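Local structure of BMC domain protein (Clostridiales bacterium 1_7_47FAA, 4OLO) at residues G36-R41 / L74-D79. The protein is a hexameric shell protein of a glycyl-radical propanediol microcompartment that carries an iron-sulfur cluster binding site, probably for electron transport. Numbering follows the deposited sequence.
Sequences GLIQGR and LAIFGD
Gly36 and Ile76 bond to each other twice through their backbones, Gly36 N to Ile76 O at 2.7 Å and Ile76 N to Gly36 O at 2.8 Å; Ile38 N to Leu74 O and Leu74 N to Ile38 O, both 2.9 Å, repeat this double link. Between them sits the non-hydrogen-bonded pair Leu37–Ala75, with CA-H...O contacts on both sides, Ala75 CA to Gly36 O and Leu37 CA to Leu74 O, each 3.4 Å. The strand axes run at 166°, so the pairing is antiparallel.

Leu74 shows how the helix-covered face is filled. Its CB lies 3.7 Å from Ile38 O; CG then stands anti to the backbone N (chi1 -177°), and from this branch point CD2 meets Ile38 CD1 at 4.0 Å, side by side, while CD1 does not reach Ile38. Leu74 also packs on Ala48 and Ala49. Ile38 CD1 approaches Ile76 CG1 (4.2 Å) too, bridging both neighbours.

On the other face, Leu37 CD2 meets Ala75 CB at 3.9 Å, and Leu37 packs on Ile43 of a neighbouring subunit. The four-stranded antiparallel sheet (order 2-7, 34-39, 73-78, 58-63), with helices 42-53 and 80-95 on the Ile38, Leu74 and Ile76 face, is the alpha/beta BMC fold.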
# COMPACT_ATOMS: atom_id res chain seq x y z
N GLY B 36 -9.02 6.14 -23.92
CA GLY B 36 -7.58 6.28 -23.73
C GLY B 36 -7.28 6.15 -22.24
O GLY B 36 -7.95 6.79 -21.41
N LEU B 37 -6.34 5.29 -21.87
CA LEU B 37 -6.00 5.06 -20.46
C LEU B 37 -4.56 5.43 -20.18
O LEU B 37 -3.69 5.10 -20.97
CB LEU B 37 -6.24 3.59 -20.05
CG LEU B 37 -7.68 3.04 -20.14
CD1 LEU B 37 -7.68 1.55 -19.99
CD2 LEU B 37 -8.62 3.70 -19.12
N ILE B 38 -4.32 6.16 -19.08
CA ILE B 38 -2.98 6.59 -18.69
C ILE B 38 -2.83 6.32 -17.20
O ILE B 38 -3.68 6.74 -16.41
CB ILE B 38 -2.55 8.05 -19.09
CG1 ILE B 38 -2.86 8.41 -20.56
CG2 ILE B 38 -1.06 8.28 -18.86
CD1 ILE B 38 -3.99 9.34 -20.67
N GLN B 39 -1.78 5.57 -16.84
CA GLN B 39 -1.48 5.24 -15.45
C GLN B 39 -0.08 5.72 -15.13
O GLN B 39 0.85 5.48 -15.89
CB GLN B 39 -1.60 3.73 -15.19
CG GLN B 39 -1.68 3.38 -13.70
CD GLN B 39 -1.93 1.90 -13.45
OE1 GLN B 39 -2.85 1.28 -13.98
NE2 GLN B 39 -1.14 1.31 -12.59
N GLY B 40 0.05 6.38 -13.99
CA GLY B 40 1.33 6.87 -13.50
C GLY B 40 1.21 7.36 -12.08
O GLY B 40 0.23 7.06 -11.39
N ARG B 41 2.23 8.11 -11.62
CA ARG B 41 2.25 8.73 -10.32
C ARG B 41 1.22 9.87 -10.35
O ARG B 41 0.95 10.43 -11.44
CB ARG B 41 3.65 9.24 -10.02
CG ARG B 41 4.61 8.10 -9.66
CD ARG B 41 6.03 8.54 -9.38
NE ARG B 41 6.57 9.43 -10.42
CZ ARG B 41 7.27 9.04 -11.48
NH1 ARG B 41 7.54 7.76 -11.69
NH2 ARG B 41 7.71 9.94 -12.36
N LEU B 74 -6.19 7.55 -15.22
CA LEU B 74 -6.83 8.63 -15.97
C LEU B 74 -7.45 8.01 -17.24
O LEU B 74 -6.77 7.29 -17.99
CB LEU B 74 -5.81 9.75 -16.31
CG LEU B 74 -6.37 10.98 -17.02
CD1 LEU B 74 -7.13 11.88 -16.05
CD2 LEU B 74 -5.27 11.75 -17.74
N ALA B 75 -8.77 8.21 -17.42
CA ALA B 75 -9.52 7.70 -18.56
C ALA B 75 -10.02 8.88 -19.40
O ALA B 75 -10.51 9.88 -18.85
CB ALA B 75 -10.68 6.85 -18.10
N ILE B 76 -9.80 8.80 -20.72
CA ILE B 76 -10.12 9.80 -21.75
C ILE B 76 -11.14 9.13 -22.69
O ILE B 76 -10.84 8.09 -23.28
CB ILE B 76 -8.79 10.19 -22.50
CG1 ILE B 76 -7.76 10.93 -21.65
CG2 ILE B 76 -8.99 10.87 -23.81
CD1 ILE B 76 -8.33 11.78 -20.55
N PHE B 77 -12.31 9.73 -22.85
CA PHE B 77 -13.38 9.18 -23.68
C PHE B 77 -13.70 10.09 -24.88
O PHE B 77 -13.76 11.31 -24.73
CB PHE B 77 -14.67 9.05 -22.84
CG PHE B 77 -14.59 8.19 -21.62
CD1 PHE B 77 -14.09 8.70 -20.42
CD2 PHE B 77 -15.06 6.87 -21.64
CE1 PHE B 77 -14.02 7.90 -19.27
CE2 PHE B 77 -15.00 6.07 -20.48
CZ PHE B 77 -14.48 6.59 -19.31
N GLY B 78 -13.98 9.47 -26.02
CA GLY B 78 -14.38 10.16 -27.24
C GLY B 78 -14.20 9.31 -28.48
O GLY B 78 -14.04 8.09 -28.39
N ASP B 79 -14.18 9.97 -29.64
CA ASP B 79 -13.96 9.28 -30.91
C ASP B 79 -12.49 8.94 -30.95
O ASP B 79 -11.72 9.62 -30.30
CB ASP B 79 -14.37 10.17 -32.11
CG ASP B 79 -13.62 11.49 -32.18
OD1 ASP B 79 -13.96 12.41 -31.41
OD2 ASP B 79 -12.69 11.60 -33.01